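Local coordinates for putative branched-chain amino acid aminotransferase IlvE (Streptococcus mutans, PDB 4DQN), which probably catalyses the reversible transfer of the amino group between isoleucine, leucine or valine and 2-oxoglutarate, using pyridoxal 5'-phosphate as its cofactor, at residues P131-V136 with E147-T151; A60-L64 with N82-L86. All blocks are in the same frame, centred on the assembly; numbering follows the deposited sequence.

Contact 1 of 2, residues P131-V136 with E147-T151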
loop_
_atom_site.group_PDB
_atom_site.type_symbol
_atom_site.label_atom_id
_atom_site.label_comp_id
_atom_site.label_asym_id
_atom_site.label_seq_id
_atom_site.Cartn_x
_atom_site.Cartn_y
_atom_site.Cartn_z
ATOM N N PRO A 131 0.419 -8.878 -14.974
ATOM C CA PRO A 131 1.526 -7.928 -15.081
ATOM C C PRO A 131 1.754 -7.266 -13.727
ATOM O O PRO A 131 0.796 -6.990 -13.002
ATOM C CB PRO A 131 1.022 -6.901 -16.119
ATOM C CG PRO A 131 -0.109 -7.606 -16.844
ATOM C CD PRO A 131 -0.735 -8.478 -15.802
ATOM N N LEU A 132 3.017 -7.040 -13.382
ATOM C CA LEU A 132 3.381 -6.458 -12.104
ATOM C C LEU A 132 4.491 -5.463 -12.367
ATOM O O LEU A 132 5.420 -5.758 -13.127
ATOM C CB LEU A 132 3.896 -7.549 -11.161
ATOM C CG LEU A 132 4.509 -7.141 -9.819
ATOM C CD1 LEU A 132 3.424 -6.702 -8.849
ATOM C CD2 LEU A 132 5.296 -8.286 -9.229
ATOM N N LEU A 133 4.394 -4.294 -11.730
ATOM C CA LEU A 133 5.366 -3.222 -11.907
ATOM C C LEU A 133 5.798 -2.779 -10.525
ATOM O O LEU A 133 4.975 -2.273 -9.750
ATOM C CB LEU A 133 4.714 -2.041 -12.655
ATOM C CG LEU A 133 5.539 -0.763 -12.861
ATOM C CD1 LEU A 133 6.788 -1.074 -13.689
ATOM C CD2 LEU A 133 4.671 0.318 -13.560
ATOM N N ILE A 134 7.078 -2.967 -10.203
ATOM C CA ILE A 134 7.559 -2.720 -8.849
ATOM C C ILE A 134 8.830 -1.884 -8.791
ATOM O O ILE A 134 9.727 -2.029 -9.632
ATOM C CB ILE A 134 7.826 -4.041 -8.091
ATOM C CG1 ILE A 134 8.657 -5.007 -8.945
ATOM C CG2 ILE A 134 6.517 -4.708 -7.670
ATOM C CD1 ILE A 134 9.129 -6.243 -8.148
ATOM N N GLY A 135 8.900 -1.008 -7.789
ATOM C CA GLY A 135 10.125 -0.276 -7.491
ATOM C C GLY A 135 11.104 -1.150 -6.730
ATOM O O GLY A 135 10.770 -1.685 -5.668
ATOM N N VAL A 136 12.318 -1.291 -7.266
ATOM C CA VAL A 136 13.356 -2.114 -6.639
ATOM C C VAL A 136 14.632 -1.309 -6.422
ATOM O O VAL A 136 14.587 -0.075 -6.399
ATOM C CB VAL A 136 13.614 -3.419 -7.430
ATOM C CG1 VAL A 136 12.344 -4.268 -7.423
ATOM C CG2 VAL A 136 14.051 -3.137 -8.890
ATOM N N GLU A 147 15.300 2.094 -10.013
ATOM C CA GLU A 147 15.268 0.811 -10.732
ATOM C C GLU A 147 13.881 0.179 -10.617
ATOM O O GLU A 147 13.267 0.223 -9.554
ATOM C CB GLU A 147 16.318 -0.155 -10.161
ATOM C CG GLU A 147 17.767 0.299 -10.357
ATOM C CD GLU A 147 18.762 -0.625 -9.674
ATOM O OE1 GLU A 147 18.567 -1.859 -9.728
ATOM O OE2 GLU A 147 19.730 -0.117 -9.066
ATOM N N TYR A 148 13.375 -0.400 -11.704
ATOM C CA TYR A 148 12.057 -1.030 -11.667
ATOM C C TYR A 148 12.061 -2.366 -12.372
ATOM O O TYR A 148 12.874 -2.607 -13.276
ATOM C CB TYR A 148 11.003 -0.111 -12.306
ATOM C CG TYR A 148 10.827 1.166 -11.521
ATOM C CD1 TYR A 148 11.695 2.236 -11.702
ATOM C CD2 TYR A 148 9.810 1.286 -10.573
ATOM C CE1 TYR A 148 11.560 3.403 -10.961
ATOM C CE2 TYR A 148 9.655 2.451 -9.823
ATOM C CZ TYR A 148 10.531 3.506 -10.035
ATOM O OH TYR A 148 10.395 4.663 -9.312
ATOM N N ILE A 149 11.150 -3.240 -11.957
ATOM C CA ILE A 149 10.892 -4.476 -12.697
ATOM C C ILE A 149 9.491 -4.443 -13.262
ATOM O O ILE A 149 8.561 -4.074 -12.556
ATOM C CB ILE A 149 11.050 -5.716 -11.789
ATOM C CG1 ILE A 149 12.526 -5.907 -11.429
ATOM C CG2 ILE A 149 10.551 -6.984 -12.495
ATOM C CD1 ILE A 149 12.786 -7.063 -10.470
ATOM N N PHE A 150 9.342 -4.814 -14.537
ATOM C CA PHE A 150 8.033 -5.112 -15.105
ATOM C C PHE A 150 8.025 -6.581 -15.499
ATOM O O PHE A 150 8.857 -7.029 -16.296
ATOM C CB PHE A 150 7.726 -4.218 -16.319
ATOM C CG PHE A 150 6.415 -4.556 -17.015
ATOM C CD1 PHE A 150 5.196 -4.448 -16.340
ATOM C CD2 PHE A 150 6.405 -4.971 -18.341
ATOM C CE1 PHE A 150 3.978 -4.765 -16.991
ATOM C CE2 PHE A 150 5.200 -5.285 -19.003
ATOM C CZ PHE A 150 3.987 -5.179 -18.327
ATOM N N THR A 151 7.105 -7.344 -14.917
ATOM C CA THR A 151 7.008 -8.760 -15.230
ATOM C C THR A 151 5.562 -9.162 -15.514
ATOM O O THR A 151 4.632 -8.603 -14.935
ATOM C CB THR A 151 7.627 -9.628 -14.095
ATOM O OG1 THR A 151 7.555 -11.015 -14.445
ATOM C CG2 THR A 151 6.921 -9.395 -12.742
HETATM O O HOH W 1 16.005 2.064 -6.750
#
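Leu133 and Phe150 face each other across the two antiparallel arms of a beta hairpin, and their neighbours illustrate how one strand pair can present two unlike faces. The face carrying Leu133, Phe150 and Tyr148 is dominated by two aromatic rings. The Phe150 ring, swung anti to its own backbone N (chi1 176°), runs back past Leu132 O to bring CE1 within 3.7 Å of Pro131 CB, while Leu133 CB lies at the ring edge, near its plane. Two residues along, the Tyr148 ring lies obliquely against Gly135, its CD2 3.5 Å from Gly135 CA, a close approach to a residue with no side chain of its own there. Trp34, on strand 33-40, touches Leu133, Tyr148 and Phe150 and adds a third aromatic side chain to this face.

The other face is mostly aliphatic. Ile134 and Ile149 lie side by side and point the same way, CG1 of Ile134 resting 3.8 Å from CB of Ile149. Val136 meets Ile149 at about a right angle, with its CG2 4.1 Å from Ile149 CG1. Leu132 and Thr151 also lie alongside each other: the Thr151 methyl CG2 packs 3.9 Å from Leu132 CB, and its hydroxyl is taken up by Tyr25 O on the next strand. Leu54 and His55 of the second subunit pack on Ile134 and Leu132.

Between the faces, paired backbone bonds link Leu132 with Thr151 and Ile134 with Ile149; Ile134 N to Ile149 O spans 3.0 Å. Where the strands part into the connecting loop, a water donates to Val136 O at 2.6 Å. The chemistry thus implies a division of labour: backbone bonds take up the main-chain polar groups of these two pairs, leaving apolar side chains to pack one face against Trp34 and neighbouring loops and part of the other against the dimer partner.

Contact 2 of 2, residues A60-L64 with N82-L86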
loop_
_atom_site.group_PDB
_atom_site.type_symbol
_atom_site.label_atom_id
_atom_site.label_comp_id
_atom_site.label_asym_id
_atom_site.label_seq_id
_atom_site.Cartn_x
_atom_site.Cartn_y
_atom_site.Cartn_z
ATOM N N ALA A 60 2.394 -1.939 -8.464
ATOM C CA ALA A 60 1.137 -1.889 -9.184
ATOM C C ALA A 60 0.987 -3.164 -9.981
ATOM O O ALA A 60 1.979 -3.819 -10.325
ATOM C CB ALA A 60 1.118 -0.692 -10.122
ATOM N N PHE A 61 -0.250 -3.530 -10.289
ATOM C CA PHE A 61 -0.444 -4.716 -11.100
ATOM C C PHE A 61 -1.628 -4.558 -12.035
ATOM O O PHE A 61 -2.387 -3.598 -11.934
ATOM C CB PHE A 61 -0.560 -5.978 -10.229
ATOM C CG PHE A 61 -1.844 -6.073 -9.438
ATOM C CD1 PHE A 61 -2.956 -6.733 -9.963
ATOM C CD2 PHE A 61 -1.925 -5.542 -8.164
ATOM C CE1 PHE A 61 -4.134 -6.843 -9.225
ATOM C CE2 PHE A 61 -3.097 -5.643 -7.420
ATOM C CZ PHE A 61 -4.203 -6.291 -7.949
ATOM N N GLU A 62 -1.729 -5.482 -12.981
ATOM C CA GLU A 62 -2.876 -5.565 -13.862
ATOM C C GLU A 62 -3.380 -6.995 -13.878
ATOM O O GLU A 62 -2.782 -7.898 -13.262
ATOM C CB GLU A 62 -2.509 -5.106 -15.273
ATOM C CG GLU A 62 -2.681 -3.617 -15.454
ATOM C CD GLU A 62 -4.132 -3.186 -15.302
ATOM O OE1 GLU A 62 -5.041 -3.987 -15.639
ATOM O OE2 GLU A 62 -4.364 -2.037 -14.857
ATOM N N GLY A 63 -4.500 -7.191 -14.558
ATOM C CA GLY A 63 -5.085 -8.507 -14.698
ATOM C C GLY A 63 -5.849 -8.528 -16.000
ATOM O O GLY A 63 -6.679 -7.646 -16.252
ATOM N N LEU A 64 -5.568 -9.523 -16.833
ATOM C CA LEU A 64 -6.259 -9.642 -18.114
ATOM C C LEU A 64 -6.208 -11.091 -18.544
ATOM O O LEU A 64 -5.378 -11.857 -18.053
ATOM C CB LEU A 64 -5.655 -8.708 -19.178
ATOM C CG LEU A 64 -4.208 -8.897 -19.659
ATOM C CD1 LEU A 64 -3.974 -8.166 -20.977
ATOM C CD2 LEU A 64 -3.177 -8.452 -18.605
ATOM N N ASN A 82 -5.851 -2.146 -20.343
ATOM C CA ASN A 82 -5.000 -2.465 -19.191
ATOM C C ASN A 82 -3.679 -1.690 -19.191
ATOM O O ASN A 82 -3.193 -1.267 -18.135
ATOM C CB ASN A 82 -4.715 -3.966 -19.148
ATOM C CG ASN A 82 -5.977 -4.783 -19.053
ATOM O OD1 ASN A 82 -6.555 -5.173 -20.073
ATOM N ND2 ASN A 82 -6.428 -5.036 -17.825
ATOM N N ALA A 83 -3.085 -1.527 -20.370
ATOM C CA ALA A 83 -1.816 -0.820 -20.474
ATOM C C ALA A 83 -1.980 0.643 -20.081
ATOM O O ALA A 83 -1.114 1.217 -19.416
ATOM C CB ALA A 83 -1.260 -0.928 -21.908
ATOM N N GLU A 84 -3.081 1.253 -20.511
ATOM C CA GLU A 84 -3.320 2.666 -20.245
ATOM C C GLU A 84 -3.642 2.873 -18.775
ATOM O O GLU A 84 -3.218 3.861 -18.172
ATOM C CB GLU A 84 -4.427 3.209 -21.166
ATOM C CG GLU A 84 -3.997 3.196 -22.641
ATOM C CD GLU A 84 -5.067 3.685 -23.619
ATOM O OE1 GLU A 84 -6.214 3.961 -23.187
ATOM O OE2 GLU A 84 -4.746 3.786 -24.829
ATOM N N ARG A 85 -4.365 1.924 -18.188
ATOM C CA ARG A 85 -4.645 1.996 -16.757
ATOM C C ARG A 85 -3.368 1.846 -15.926
ATOM O O ARG A 85 -3.184 2.554 -14.922
ATOM C CB ARG A 85 -5.702 0.962 -16.345
ATOM C CG ARG A 85 -6.086 1.072 -14.868
ATOM C CD ARG A 85 -7.275 0.198 -14.496
ATOM N NE ARG A 85 -6.981 -1.233 -14.607
ATOM C CZ ARG A 85 -7.863 -2.204 -14.355
ATOM N NH1 ARG A 85 -9.104 -1.900 -13.992
ATOM N NH2 ARG A 85 -7.508 -3.484 -14.470
ATOM N N LEU A 86 -2.480 0.941 -16.344
ATOM C CA LEU A 86 -1.193 0.772 -15.667
ATOM C C LEU A 86 -0.335 2.028 -15.806
ATOM O O LEU A 86 0.465 2.330 -14.923
ATOM C CB LEU A 86 -0.424 -0.433 -16.235
ATOM C CG LEU A 86 0.395 -1.370 -15.333
ATOM C CD1 LEU A 86 1.592 -1.986 -16.057
ATOM C CD2 LEU A 86 0.788 -0.786 -13.978
HETATM O O HOH W 2 -7.907 -6.450 -14.235
#
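A sharp bend at chi2 of Glu62 (-64°) and another at chi3 of Arg85 (66°) turn carboxylate and guanidinium toward one another, building a side-on, two-nitrogen salt bridge between strand 59-68 and helix 79-92 of this fold-type-IV aminotransferase. The two flat groups are nearly coplanar, 27° apart. Arg85 NE reaches Glu62 OE2 at 2.7 Å on its syn lone pair, and Arg85 NH2 reaches Glu62 OE1 at 2.8 Å, also from the syn side, so the paired bonds fix the rotation of both groups.

Asn82, about one helical turn earlier, adds a third grip. Its ND2 donates to Glu62 OE1 over 2.8 Å, almost straight and within its own amide plane, yet it comes from above the carboxylate plane, leaving the syn approach to the arginine. The shared oxygen therefore accepts from two side chains in a buried setting, which would probably stabilise a charged carboxylate. Apolar contacts flank the polar group: the Leu86 and Glu62 side chains run past one another in opposite directions, CG to CG 3.8 Å, and Leu86 CD2 meets Ala60 CB at 3.9 Å.

Arg85 NH1 is held by Pro249 O, and the side chain touches Lys188; the salt bridge probably helps to orient the arginine beside this predicted cofactor lysine, unmodified here. At the guanidinium edge, a water donates to Gly63 O at 2.6 Å and accepts a weak bond from Arg85 NH2.

How the contacts relate
Both contacts are buried and reach the same antiparallel sheet, contact 2 through strand 59-68 alone, which lies directly beside strand 126-136. A pair of probable backbone hydrogen bonds, Leu133 N to Ala60 O (2.8 Å) and Pro131 O to Glu62 N (2.9 Å), joins them. Contact 1 ties strand to strand, farther from the chain centre and reaching toward the second subunit; contact 2 ties strand to helix, closer to the centre and next to the predicted cofactor lysine. Their chemistry follows their place: main-chain bonds with apolar side chains in the hairpin, a charged side-chain network near the site. Strand 59-68 thus bonds to the hairpin by its backbone and to the helix by its side chains.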